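Side-chain contacts in uncharacterized protein SAV2460 (Streptomyces avermitilis, PDB 2QNG), which is of unknown function but binds calcium ions and belongs to the TerD-domain (CAPAB/TerDEXZ) family: residues A[69-74]-A[80-85]; A[33-38]-A[51-56]; A[61-66]-A[111-116]; A[163-168]-A[173-178]; A[127-132]-A[149-154]. All blocks are in the same frame, centred on the assembly; numbering follows the deposited sequence. Where two conformers were deposited one is given.

The fold is a sandwich of two antiparallel five-stranded sheets, and contacts 1 and 2 are where the sheets face each other, with centres about 10 Å apart. Contact 2 comes first along the chain, contact 1 follows, then contact 5 and finally contact 4; the segments of contact 3 lie before and after contact 1. Contacts 3 and 4 share the sheet that also holds strands 51-59 and 69-71, their centres about 11 Å apart, with R113 and E164 bridging them. Contact 5 joins two loops about 26 Å from contact 3 (centre to centre), on the opposite side of the chain's centre. Contact 2 carries calcium ligands, so one of the two calcium ions is bound directly on a core strand.

Contact 1 of 5, residues A[69-74]-A[80-85]; sequences YVVHFD and GTIYLN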
# COMPACT_ATOMS: atom_id res chain seq x y z
N TYR A 69 8.89 -1.06 10.80
CA TYR A 69 7.52 -1.19 11.27
C TYR A 69 6.61 -1.17 10.07
O TYR A 69 7.02 -0.80 8.96
CB TYR A 69 7.12 -0.09 12.28
CG TYR A 69 7.21 1.34 11.78
CD1 TYR A 69 6.18 1.90 11.00
CD2 TYR A 69 8.31 2.13 12.09
CE1 TYR A 69 6.25 3.22 10.56
CE2 TYR A 69 8.38 3.45 11.64
CZ TYR A 69 7.36 3.98 10.89
OH TYR A 69 7.39 5.29 10.45
N VAL A 70 5.40 -1.64 10.31
CA VAL A 70 4.36 -1.57 9.29
C VAL A 70 3.13 -0.83 9.81
O VAL A 70 2.85 -0.83 11.02
CB VAL A 70 3.94 -2.98 8.79
CG1 VAL A 70 5.13 -3.75 8.24
CG2 VAL A 70 3.28 -3.77 9.87
N VAL A 71 2.42 -0.21 8.86
CA VAL A 71 1.20 0.56 9.17
C VAL A 71 0.07 0.00 8.33
O VAL A 71 0.20 -0.17 7.11
CB VAL A 71 1.37 2.07 8.85
CG1 VAL A 71 0.12 2.86 9.28
CG2 VAL A 71 2.61 2.62 9.58
N HIS A 72 -1.03 -0.29 9.01
CA HIS A 72 -2.27 -0.73 8.37
C HIS A 72 -3.38 -0.54 9.38
O HIS A 72 -3.16 0.03 10.46
CB HIS A 72 -2.16 -2.19 7.87
CG HIS A 72 -1.74 -3.18 8.92
ND1 HIS A 72 -2.51 -3.49 10.03
CD2 HIS A 72 -0.61 -3.91 9.04
CE1 HIS A 72 -1.88 -4.38 10.77
NE2 HIS A 72 -0.73 -4.66 10.19
N PHE A 73 -4.59 -0.96 9.03
CA PHE A 73 -5.76 -0.59 9.84
C PHE A 73 -5.64 -1.06 11.31
O PHE A 73 -6.28 -0.49 12.21
CB PHE A 73 -7.05 -1.11 9.19
CG PHE A 73 -7.33 -2.53 9.51
CD1 PHE A 73 -8.21 -2.85 10.53
CD2 PHE A 73 -6.69 -3.55 8.80
CE1 PHE A 73 -8.46 -4.18 10.85
CE2 PHE A 73 -6.92 -4.90 9.11
CZ PHE A 73 -7.82 -5.21 10.14
N ASP A 74 -4.83 -2.08 11.56
CA ASP A 74 -4.66 -2.56 12.92
C ASP A 74 -3.26 -2.32 13.50
O ASP A 74 -2.86 -2.94 14.48
CB ASP A 74 -5.03 -4.05 13.01
CG ASP A 74 -5.46 -4.46 14.39
OD1 ASP A 74 -6.24 -3.70 15.03
OD2 ASP A 74 -5.01 -5.54 14.85
N GLY A 80 3.57 8.65 14.05
CA GLY A 80 2.45 9.45 13.50
C GLY A 80 2.64 10.06 12.10
O GLY A 80 1.87 10.92 11.65
N THR A 81 3.69 9.63 11.41
CA THR A 81 4.04 10.23 10.13
C THR A 81 3.39 9.51 8.97
O THR A 81 3.32 10.07 7.89
CB THR A 81 5.56 10.28 9.91
OG1 THR A 81 6.10 8.95 9.94
CG2 THR A 81 6.22 11.11 11.02
N ILE A 82 2.94 8.27 9.18
CA ILE A 82 2.27 7.48 8.14
C ILE A 82 1.00 7.01 8.81
O ILE A 82 1.06 6.48 9.94
CB ILE A 82 3.10 6.26 7.71
CG1 ILE A 82 4.37 6.71 6.97
CG2 ILE A 82 2.28 5.32 6.84
CD1 ILE A 82 5.42 5.60 6.75
N TYR A 83 -0.15 7.25 8.18
CA TYR A 83 -1.41 6.98 8.85
C TYR A 83 -2.53 6.69 7.87
O TYR A 83 -2.59 7.28 6.79
CB TYR A 83 -1.81 8.13 9.80
CG TYR A 83 -1.73 9.53 9.24
CD1 TYR A 83 -2.87 10.17 8.75
CD2 TYR A 83 -0.51 10.22 9.21
CE1 TYR A 83 -2.81 11.47 8.25
CE2 TYR A 83 -0.44 11.52 8.70
CZ TYR A 83 -1.59 12.14 8.24
OH TYR A 83 -1.51 13.44 7.75
N LEU A 84 -3.40 5.77 8.27
CA LEU A 84 -4.55 5.44 7.48
C LEU A 84 -5.62 6.50 7.79
O LEU A 84 -5.93 6.77 8.95
CB LEU A 84 -5.02 4.01 7.80
CG LEU A 84 -6.09 3.41 6.91
CD1 LEU A 84 -5.53 3.10 5.54
CD2 LEU A 84 -6.59 2.15 7.57
N ASN A 85 -6.15 7.12 6.75
CA ASN A 85 -7.17 8.18 6.92
C ASN A 85 -8.56 7.56 7.03
O ASN A 85 -9.42 8.05 7.77
CB ASN A 85 -7.12 9.17 5.75
CG ASN A 85 -5.72 9.72 5.53
OD1 ASN A 85 -5.00 9.26 4.66
ND2 ASN A 85 -5.30 10.62 6.38
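Y69 reaches T81 and I82 with the far end of its ring, while V71 CG2 of its own strand lies in the ring plane at the edge. This is packing between the two sheets of a beta sandwich. The phenol oxygen Y69 OH stands 3.9 Å from T81 OG1, the two side chains crossing at about a right angle, and 4.2 Å from I82 CD1. Both oxygens turn to the carboxylate of D79, T81 OG1 by a hydrogen bond and Y69 OH by a weak one. The other ring in the contact, F73, has D74 CB over the centre of one face and leads away from L84, leaving CA and CB to do the touching.

Strand 69-71 is an outermost strand of one sheet and strand 82-86 an outermost strand of the other. The segments 69-71 and 82-85 run 20° from parallel, their axes 8.1 Å apart at closest, and no hydrogen bond joins them. V71 and I82 fill the middle. V71 turns CG1 anti to its own N (chi1 -176°), which lays that methyl 3.8 Å from I82 O and leaves CG2 3.9 Å from I82 CG2. With an alanine at V71 both methyls would go, which would probably open a gap over I82 CG2 and take away the support at the edge of the Y69 ring.

The F73 ring touches D52 of strand 51-59 and L84 packs on E98, both calcium ligands. One methyl of L84 closes this end: CD2 sits 3.7 Å from F73 CA and equally 3.7 Å from F73 CB.

Contact 2 of 5, residues A[33-38]-A[51-56]; sequences VELAVK and LDIVAA. With CA (calcium ion), chain C.
I53 pushes into the hollow between L35 and V37, and the fit of these side chains is the heart of a beta sandwich. Strand 33-40 is the middle strand of one sheet, strand 51-59 lies in the other, and their segments run at 163° with axes no closer than 8.3 Å. At that spacing no backbone hydrogen bond crosses; the two layers meet by side chains alone.

I53 is the bump with three points of touch. Its chi1 of -58° puts CG1 anti to the carbonyl carbon, carrying that branch across to V37, where CG1 rests 3.7 Å from V37 CG2. The end of the same branch, CD1, dips to 3.5 Å from L35 O, so a methyl lies against a carbonyl of the opposite backbone. The short branch goes the other way: I53 CG2 meets L35 CD2 at 3.7 Å. I53 and each of L35 and V37 slide past one another, pointing opposite ways, so each chain lies along the flank of its partner. L51 comes in at about a right angle to V37, its CD2 4.0 Å from V37 CG1. V118 and V116 of strand 111-120 press on the same cluster, and M100 touches I53.

While L51 and I53 turn into the core, D52 between them turns away from it and binds calcium. D50 OD1, S88 O and E98 OE1 complete the site with a water; E98 OE2 also accepts a hydrogen bond from I53 N, linking metal site and core. Two adjacent residues of the strand thus grip the ion, L51 O at 2.3 Å and D52 OD1 at 2.2 Å.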
# COMPACT_ATOMS: atom_id res chain seq x y z
N VAL A 33 2.66 11.99 0.48
CA VAL A 33 1.99 11.13 -0.50
C VAL A 33 0.64 10.70 0.08
O VAL A 33 0.53 10.43 1.28
CB VAL A 33 2.85 9.85 -0.81
CG1 VAL A 33 2.14 8.80 -1.67
CG2 VAL A 33 4.14 10.27 -1.46
N GLU A 34 -0.35 10.62 -0.79
CA GLU A 34 -1.61 9.99 -0.44
C GLU A 34 -1.78 8.80 -1.36
O GLU A 34 -1.65 8.95 -2.57
CB GLU A 34 -2.75 10.99 -0.65
CG GLU A 34 -4.19 10.53 -0.32
CD GLU A 34 -5.23 11.33 -1.15
OE1 GLU A 34 -5.20 12.58 -0.99
OE2 GLU A 34 -6.00 10.71 -1.97
N LEU A 35 -2.04 7.63 -0.79
CA LEU A 35 -2.37 6.46 -1.60
C LEU A 35 -3.86 6.15 -1.35
O LEU A 35 -4.25 5.95 -0.22
CB LEU A 35 -1.50 5.27 -1.17
CG LEU A 35 -1.86 3.90 -1.75
CD1 LEU A 35 -2.01 3.81 -3.28
CD2 LEU A 35 -0.82 2.89 -1.29
N ALA A 36 -4.66 6.11 -2.42
CA ALA A 36 -6.08 5.82 -2.28
C ALA A 36 -6.43 4.57 -3.07
O ALA A 36 -5.87 4.37 -4.15
CB ALA A 36 -6.89 7.01 -2.79
N VAL A 37 -7.34 3.75 -2.53
CA VAL A 37 -7.74 2.50 -3.17
C VAL A 37 -9.25 2.43 -3.16
O VAL A 37 -9.89 2.83 -2.18
CB VAL A 37 -7.08 1.30 -2.45
CG1 VAL A 37 -7.52 -0.04 -3.05
CG2 VAL A 37 -5.57 1.44 -2.54
N LYS A 38 -9.82 1.92 -4.26
CA LYS A 38 -11.26 1.76 -4.39
C LYS A 38 -11.58 0.39 -4.97
O LYS A 38 -10.76 -0.21 -5.68
CB LYS A 38 -11.87 2.85 -5.28
CG LYS A 38 -11.68 2.60 -6.79
CD LYS A 38 -11.77 3.88 -7.61
CE LYS A 38 -13.19 4.32 -7.86
NZ LYS A 38 -13.27 5.81 -8.06
N LEU A 51 -10.06 -5.04 0.81
CA LEU A 51 -8.69 -4.68 0.50
C LEU A 51 -8.16 -3.82 1.63
O LEU A 51 -8.92 -3.01 2.18
CB LEU A 51 -8.59 -3.91 -0.84
CG LEU A 51 -8.65 -4.76 -2.14
CD1 LEU A 51 -9.87 -5.69 -2.25
CD2 LEU A 51 -8.55 -3.85 -3.36
N ASP A 52 -6.88 -3.99 1.96
CA ASP A 52 -6.25 -3.14 2.96
C ASP A 52 -4.98 -2.54 2.39
O ASP A 52 -4.17 -3.24 1.78
CB ASP A 52 -5.85 -3.95 4.19
CG ASP A 52 -7.05 -4.39 5.03
OD1 ASP A 52 -8.12 -3.79 4.97
OD2 ASP A 52 -6.90 -5.35 5.81
N ILE A 53 -4.77 -1.24 2.65
CA ILE A 53 -3.50 -0.59 2.33
C ILE A 53 -2.53 -0.87 3.48
O ILE A 53 -2.90 -0.80 4.66
CB ILE A 53 -3.68 0.93 2.17
CG1 ILE A 53 -4.70 1.24 1.06
CG2 ILE A 53 -2.34 1.56 1.86
CD1 ILE A 53 -5.04 2.72 0.96
N VAL A 54 -1.29 -1.18 3.10
CA VAL A 54 -0.25 -1.38 4.11
C VAL A 54 1.02 -0.68 3.65
O VAL A 54 1.34 -0.63 2.46
CB VAL A 54 -0.01 -2.89 4.45
CG1 VAL A 54 0.31 -3.64 3.21
CG2 VAL A 54 1.11 -3.05 5.48
N ALA A 55 1.71 -0.08 4.63
CA ALA A 55 3.01 0.53 4.35
C ALA A 55 4.06 -0.06 5.26
O ALA A 55 3.76 -0.41 6.41
CB ALA A 55 2.94 2.04 4.53
N ALA A 56 5.30 -0.13 4.77
CA ALA A 56 6.41 -0.61 5.56
C ALA A 56 7.57 0.35 5.41
O ALA A 56 7.83 0.84 4.31
CB ALA A 56 6.81 -2.02 5.16
CA CA C . -9.97 -2.78 4.23
O HOH W 1 -10.15 -2.41 6.53

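Contact 3 of 5, residues A[61-66]-A[111-116]; sequences GDAYGK and YARVVV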
# COMPACT_ATOMS: atom_id res chain seq x y z
N GLY A 61 20.45 0.97 6.99
CA GLY A 61 21.42 -0.13 7.00
C GLY A 61 20.90 -1.49 6.57
O GLY A 61 21.58 -2.51 6.77
N ASP A 62 19.73 -1.51 5.95
CA ASP A 62 19.00 -2.74 5.60
C ASP A 62 17.73 -2.37 4.83
O ASP A 62 16.63 -2.74 5.22
CB ASP A 62 18.63 -3.56 6.85
CG ASP A 62 18.05 -4.95 6.51
OD1 ASP A 62 18.50 -5.56 5.52
OD2 ASP A 62 17.13 -5.43 7.23
N ALA A 63 17.90 -1.67 3.71
CA ALA A 63 16.76 -1.07 2.99
C ALA A 63 15.81 -2.05 2.32
O ALA A 63 14.69 -1.69 2.01
CB ALA A 63 17.25 -0.02 1.98
N TYR A 64 16.26 -3.30 2.11
CA TYR A 64 15.44 -4.30 1.42
C TYR A 64 15.17 -5.50 2.31
O TYR A 64 14.78 -6.58 1.84
CB TYR A 64 16.10 -4.73 0.09
CG TYR A 64 16.30 -3.56 -0.82
CD1 TYR A 64 15.32 -3.20 -1.75
CD2 TYR A 64 17.44 -2.76 -0.72
CE1 TYR A 64 15.49 -2.09 -2.58
CE2 TYR A 64 17.62 -1.64 -1.54
CZ TYR A 64 16.64 -1.32 -2.47
OH TYR A 64 16.80 -0.22 -3.28
N GLY A 65 15.36 -5.29 3.62
CA GLY A 65 15.29 -6.35 4.61
C GLY A 65 14.09 -6.33 5.53
O GLY A 65 12.96 -6.22 5.06
N LYS A 66 14.35 -6.48 6.84
CA LYS A 66 13.25 -6.58 7.82
C LYS A 66 12.56 -5.22 7.99
O LYS A 66 13.24 -4.23 8.30
CB LYS A 66 13.74 -7.07 9.18
CG LYS A 66 12.62 -7.29 10.23
CD LYS A 66 13.11 -7.94 11.55
CE LYS A 66 11.96 -8.02 12.59
NZ LYS A 66 12.24 -8.91 13.78
N TYR A 111 15.34 6.16 8.38
CA TYR A 111 14.50 5.45 7.40
C TYR A 111 14.88 5.88 6.01
O TYR A 111 14.84 7.07 5.70
CB TYR A 111 13.01 5.72 7.65
CG TYR A 111 12.61 5.33 9.04
CD1 TYR A 111 12.58 3.99 9.42
CD2 TYR A 111 12.30 6.30 10.00
CE1 TYR A 111 12.24 3.61 10.72
CE2 TYR A 111 11.94 5.94 11.30
CZ TYR A 111 11.93 4.59 11.65
OH TYR A 111 11.60 4.23 12.94
N ALA A 112 15.25 4.93 5.16
CA ALA A 112 15.72 5.25 3.84
C ALA A 112 14.80 4.78 2.73
O ALA A 112 14.98 5.17 1.58
CB ALA A 112 17.11 4.66 3.63
N ARG A 113 13.82 3.95 3.09
CA ARG A 113 12.95 3.38 2.07
C ARG A 113 11.59 3.07 2.67
O ARG A 113 11.49 2.69 3.83
CB ARG A 113 13.59 2.11 1.50
CG ARG A 113 12.78 1.37 0.44
CD ARG A 113 13.67 0.34 -0.31
NE ARG A 113 12.92 -0.46 -1.27
CZ ARG A 113 12.44 -1.68 -1.01
NH1 ARG A 113 12.65 -2.25 0.17
NH2 ARG A 113 11.78 -2.33 -1.97
N VAL A 114 10.56 3.31 1.87
CA VAL A 114 9.18 3.00 2.25
C VAL A 114 8.55 2.25 1.09
O VAL A 114 8.68 2.68 -0.07
CB VAL A 114 8.36 4.29 2.52
CG1 VAL A 114 6.89 3.95 2.88
CG2 VAL A 114 9.00 5.06 3.65
N VAL A 115 7.86 1.16 1.40
CA VAL A 115 7.13 0.40 0.39
C VAL A 115 5.65 0.44 0.75
O VAL A 115 5.28 0.30 1.91
CB VAL A 115 7.61 -1.08 0.32
CG1 VAL A 115 6.82 -1.85 -0.75
CG2 VAL A 115 9.10 -1.10 -0.05
N VAL A 116 4.81 0.68 -0.25
CA VAL A 116 3.37 0.63 -0.05
C VAL A 116 2.77 -0.54 -0.82
O VAL A 116 3.29 -0.94 -1.85
CB VAL A 116 2.68 1.96 -0.45
CG1 VAL A 116 3.01 3.03 0.54
CG2 VAL A 116 3.09 2.41 -1.85
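R113 lays its guanidinium group under the Y64 ring and gives NH1 to the A63 carbonyl. The NH1 to A63 O hydrogen bond is 2.8 Å long with an angle of 149° at the hydrogen, A63 O lying near the edge of the guanidinium but somewhat out of its plane. R113 NE is salt-bridged to E164, and NH1 also donates to G194 O. Y64 CD1 sits over the centre of one guanidinium face, 3.3 Å above it, the two planes being 33° apart. Lower down the side chain, R113 CD makes a CH-pi contact with the Y64 ring, 4.2 Å from its centroid. The opposite guanidinium face takes V115 CG2.

The arginine gets this far because its chain is extended from CG to NE. The loop is shaped by a type I beta turn from D62 to G65, with D62 OD2 accepting from K66 N. On the strand, A112 and R113 form a classic beta bulge facing F58.

A leucine in place of R113 would probably leave A63 O and the E164 carboxylate without their mates and take away the group packed against one face of the Y64 ring. With carbonyls and a carboxylate around it, the buried guanidinium is likely to keep its charge while tying the loop to the sheet.

Contact 4 of 5, residues A[163-168]-A[173-178]; sequences GEFVRD and WTFHPG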
# COMPACT_ATOMS: atom_id res chain seq x y z
N GLY A 163 4.27 0.54 -5.07
CA GLY A 163 5.14 1.71 -5.15
C GLY A 163 6.19 1.67 -4.07
O GLY A 163 6.00 1.04 -3.03
N GLU A 164 7.28 2.38 -4.33
CA GLU A 164 8.46 2.40 -3.50
C GLU A 164 8.93 3.85 -3.43
O GLU A 164 8.85 4.53 -4.47
CB GLU A 164 9.53 1.58 -4.23
CG GLU A 164 10.76 1.33 -3.45
CD GLU A 164 11.83 0.63 -4.25
OE1 GLU A 164 11.68 0.47 -5.48
OE2 GLU A 164 12.82 0.28 -3.63
N PHE A 165 9.45 4.29 -2.28
CA PHE A 165 10.08 5.61 -2.14
C PHE A 165 11.42 5.39 -1.50
O PHE A 165 11.51 4.66 -0.52
CB PHE A 165 9.22 6.51 -1.25
CG PHE A 165 7.83 6.71 -1.80
CD1 PHE A 165 7.56 7.74 -2.70
CD2 PHE A 165 6.80 5.82 -1.45
CE1 PHE A 165 6.28 7.92 -3.23
CE2 PHE A 165 5.52 6.00 -1.99
CZ PHE A 165 5.27 7.03 -2.88
N VAL A 166 12.46 5.99 -2.07
CA VAL A 166 13.83 5.83 -1.58
C VAL A 166 14.44 7.22 -1.38
O VAL A 166 14.26 8.09 -2.24
CB VAL A 166 14.69 5.02 -2.58
CG1 VAL A 166 16.12 4.84 -2.06
CG2 VAL A 166 14.04 3.67 -2.80
N ARG A 167 15.11 7.41 -0.24
CA ARG A 167 15.72 8.70 0.09
C ARG A 167 17.22 8.60 -0.06
O ARG A 167 17.84 7.67 0.49
CB ARG A 167 15.31 9.10 1.52
CG ARG A 167 16.18 10.09 2.23
CD ARG A 167 15.81 10.03 3.69
NE ARG A 167 14.84 11.05 4.06
CZ ARG A 167 14.10 11.01 5.17
NH1 ARG A 167 14.19 9.98 6.01
NH2 ARG A 167 13.25 12.00 5.42
N ASP A 168 17.79 9.54 -0.81
CA ASP A 168 19.23 9.57 -1.09
C ASP A 168 19.96 10.44 -0.06
O ASP A 168 19.33 10.99 0.85
CB ASP A 168 19.48 10.09 -2.51
CG ASP A 168 18.78 11.42 -2.79
OD1 ASP A 168 18.82 12.32 -1.93
OD2 ASP A 168 18.19 11.57 -3.89
N TRP A 173 13.29 12.39 -1.38
CA TRP A 173 12.60 11.13 -1.67
C TRP A 173 12.32 11.02 -3.17
O TRP A 173 11.78 11.96 -3.78
CB TRP A 173 11.28 11.05 -0.91
CG TRP A 173 11.43 10.84 0.56
CD1 TRP A 173 11.39 11.80 1.54
CD2 TRP A 173 11.64 9.59 1.23
NE1 TRP A 173 11.55 11.22 2.78
CE2 TRP A 173 11.72 9.87 2.62
CE3 TRP A 173 11.79 8.26 0.80
CZ2 TRP A 173 11.93 8.87 3.57
CZ3 TRP A 173 11.99 7.27 1.74
CH2 TRP A 173 12.06 7.57 3.11
N THR A 174 12.68 9.86 -3.74
CA THR A 174 12.34 9.50 -5.12
C THR A 174 11.28 8.41 -5.12
O THR A 174 11.38 7.44 -4.35
CB THR A 174 13.61 8.98 -5.89
OG1 THR A 174 14.57 10.05 -5.99
CG2 THR A 174 13.27 8.47 -7.34
N PHE A 175 10.28 8.57 -5.98
CA PHE A 175 9.26 7.55 -6.21
C PHE A 175 9.68 6.64 -7.36
O PHE A 175 10.08 7.11 -8.43
CB PHE A 175 7.91 8.23 -6.53
CG PHE A 175 6.84 7.29 -6.99
CD1 PHE A 175 6.48 6.18 -6.24
CD2 PHE A 175 6.16 7.54 -8.17
CE1 PHE A 175 5.45 5.32 -6.68
CE2 PHE A 175 5.13 6.70 -8.62
CZ PHE A 175 4.77 5.59 -7.87
N HIS A 176 9.61 5.34 -7.09
CA HIS A 176 9.91 4.30 -8.07
C HIS A 176 8.61 3.55 -8.36
O HIS A 176 8.15 2.74 -7.53
CB HIS A 176 10.98 3.34 -7.54
CG HIS A 176 12.33 3.97 -7.39
ND1 HIS A 176 12.75 4.58 -6.23
CD2 HIS A 176 13.36 4.08 -8.27
CE1 HIS A 176 13.98 5.04 -6.39
NE2 HIS A 176 14.37 4.75 -7.62
N PRO A 177 7.96 3.85 -9.50
CA PRO A 177 6.74 3.15 -9.85
C PRO A 177 6.95 1.67 -10.12
O PRO A 177 8.03 1.23 -10.52
CB PRO A 177 6.26 3.86 -11.12
CG PRO A 177 7.50 4.45 -11.70
CD PRO A 177 8.32 4.86 -10.52
N GLY A 178 5.91 0.90 -9.89
CA GLY A 178 5.96 -0.51 -10.23
C GLY A 178 4.98 -1.23 -9.35
O GLY A 178 4.90 -0.96 -8.16
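G163 comes up to the edge of the F175 ring, its CA 3.9 Å from F175 CE1; a CB there would be tight against that ring and, at these backbone angles, jammed against the preceding carbonyl O, which by itself calls for glycine. E164 pairs with H176: H176 N gives E164 O a nearly straight bond of 2.8 Å, while the return bond from E164 N is weak. E164 OE1 lies 3.6 Å from H176 CB, and OE2 is salt-bridged to R113.

F165 turns to the other face. Its ring and that of F175 are near parallel but slid apart, with F165 CE1 3.5 Å from F175 CD1, and F165 CB meets W173 CE3. V166 and T174 exchange two backbone bonds, and V166 CG2 packs 3.8 Å from H176 ND1, a buried nitrogen with no polar partner.

R167 lies over W173. Its CB stands 3.6 Å from the centroid of the six-membered ring, and the chain then bends at chi3 so that W173 CZ2 comes over the guanidinium centre. R167 NH2 donates to L107 O and W173 NE1, weakly, to L104 O.

Alternating hydrogen-bonded and non-hydrogen-bonded pairs make this an antiparallel beta hairpin, strands 159-167 and 173-182, at one margin of its sheet.

Contact 5 of 5, residues A[127-132]-A[149-154]; sequences RTFVGV and DDFGGV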
# COMPACT_ATOMS: atom_id res chain seq x y z
N ARG A 127 -9.27 -15.09 -2.95
CA ARG A 127 -9.68 -14.02 -3.86
C ARG A 127 -8.45 -13.34 -4.38
O ARG A 127 -7.60 -12.91 -3.59
CB ARG A 127 -10.59 -13.01 -3.15
CG ARG A 127 -11.24 -12.01 -4.09
CD ARG A 127 -12.10 -10.97 -3.37
NE ARG A 127 -13.18 -11.58 -2.61
CZ ARG A 127 -14.36 -11.92 -3.13
NH1 ARG A 127 -14.62 -11.71 -4.41
NH2 ARG A 127 -15.27 -12.49 -2.35
N THR A 128 -8.34 -13.26 -5.70
CA THR A 128 -7.24 -12.53 -6.33
C THR A 128 -7.77 -11.25 -6.96
O THR A 128 -8.98 -10.99 -6.95
CB THR A 128 -6.55 -13.38 -7.40
OG1 THR A 128 -7.44 -13.56 -8.52
CG2 THR A 128 -6.15 -14.76 -6.84
N PHE A 129 -6.88 -10.41 -7.52
CA PHE A 129 -7.38 -9.14 -8.06
C PHE A 129 -8.45 -9.28 -9.15
O PHE A 129 -9.32 -8.42 -9.25
CB PHE A 129 -6.25 -8.19 -8.46
CG PHE A 129 -5.55 -7.58 -7.27
CD1 PHE A 129 -6.13 -6.55 -6.55
CD2 PHE A 129 -4.33 -8.08 -6.86
CE1 PHE A 129 -5.49 -6.02 -5.42
CE2 PHE A 129 -3.68 -7.55 -5.73
CZ PHE A 129 -4.27 -6.52 -5.02
N VAL A 130 -8.42 -10.37 -9.94
CA VAL A 130 -9.46 -10.54 -10.96
C VAL A 130 -10.83 -10.78 -10.30
O VAL A 130 -11.89 -10.51 -10.91
CB VAL A 130 -9.10 -11.67 -11.98
CG1 VAL A 130 -9.31 -13.05 -11.37
CG2 VAL A 130 -9.90 -11.50 -13.27
N GLY A 131 -10.81 -11.30 -9.07
CA GLY A 131 -12.02 -11.55 -8.27
C GLY A 131 -12.50 -10.34 -7.46
O GLY A 131 -13.45 -10.45 -6.70
N VAL A 132 -11.82 -9.21 -7.60
CA VAL A 132 -12.24 -7.96 -7.01
C VAL A 132 -12.93 -7.15 -8.12
O VAL A 132 -12.40 -7.02 -9.23
CB VAL A 132 -11.04 -7.17 -6.48
CG1 VAL A 132 -11.47 -5.80 -5.91
CG2 VAL A 132 -10.30 -8.00 -5.43
N ASP A 149 -3.66 2.91 -11.21
CA ASP A 149 -3.61 1.55 -11.74
C ASP A 149 -4.93 0.84 -11.47
O ASP A 149 -5.62 1.18 -10.51
CB ASP A 149 -2.45 0.79 -11.10
CG ASP A 149 -1.93 -0.33 -11.97
OD1 ASP A 149 -1.08 -0.06 -12.86
OD2 ASP A 149 -2.35 -1.48 -11.77
N ASP A 150 -5.23 -0.16 -12.28
CA ASP A 150 -6.42 -0.98 -12.09
C ASP A 150 -6.07 -2.42 -11.68
O ASP A 150 -6.93 -3.30 -11.72
CB ASP A 150 -7.30 -0.99 -13.34
CG ASP A 150 -6.60 -1.58 -14.55
OD1 ASP A 150 -5.43 -2.02 -14.45
OD2 ASP A 150 -7.25 -1.60 -15.63
N PHE A 151 -4.80 -2.67 -11.31
CA PHE A 151 -4.32 -4.00 -10.89
C PHE A 151 -4.36 -5.02 -12.04
O PHE A 151 -4.25 -6.22 -11.82
CB PHE A 151 -5.10 -4.50 -9.69
CG PHE A 151 -4.95 -3.65 -8.48
CD1 PHE A 151 -3.88 -3.84 -7.59
CD2 PHE A 151 -5.88 -2.63 -8.19
CE1 PHE A 151 -3.75 -3.06 -6.44
CE2 PHE A 151 -5.74 -1.84 -7.05
CZ PHE A 151 -4.68 -2.07 -6.18
N GLY A 152 -4.47 -4.52 -13.27
CA GLY A 152 -4.63 -5.41 -14.44
C GLY A 152 -3.37 -6.23 -14.75
O GLY A 152 -3.43 -7.20 -15.54
N GLY A 153 -2.24 -5.86 -14.15
CA GLY A 153 -0.99 -6.60 -14.32
C GLY A 153 -0.75 -7.66 -13.26
O GLY A 153 0.24 -8.39 -13.32
N VAL A 154 -1.62 -7.71 -12.25
CA VAL A 154 -1.47 -8.65 -11.13
C VAL A 154 -2.79 -9.39 -10.86
O VAL A 154 -3.15 -9.63 -9.71
CB VAL A 154 -0.92 -7.94 -9.85
CG1 VAL A 154 0.48 -7.43 -10.12
CG2 VAL A 154 -1.83 -6.79 -9.39
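F129 and F151 form an offset (parallel-displaced) stack, centroids 4.4 Å apart and planes only 6° from parallel. The slide brings F129 CE1 over the rim of the F151 ring, 3.5 Å from F151 CD1, and each ring lays one face on the other.

The two phenylalanines reach this position with much the same first torsion. In F129 chi1 is -73° and in F151 it is -63°, each placing CG anti to the carbonyl carbon and beside the backbone N. The backbones that carry them are quite different. F129 opens a short 3-10 segment, 129-131, whereas F151 has a positive phi and begins a type I beta turn that ends at V154. Two Asx turns shape the approach to that turn: D149 OD2 accepts from F151 N at 2.8 Å, and D150 OD1 accepts from G152 N. The first Asx turn fixes the backbone N of F151 itself.

V154 closes the contact from the end of the turn. Its carbonyl oxygen lies at the edge of the F129 ring, near its plane, with V154 O 3.5 Å from F129 CD2. V154 and F129 run side by side, and the methyl V154 CG2, set between its backbone N and carbonyl carbon, is 3.8 Å from F129 CD2.

The stack is buried where these loops meet the sandwich: I120 of strand 111-120 and A160 of strand 159-167 back F129, L51 of the calcium-binding strand 51-59 touches it, and F151 packs on V118, V162, P135 and L137, so the aromatic pair touches strands of both sheets.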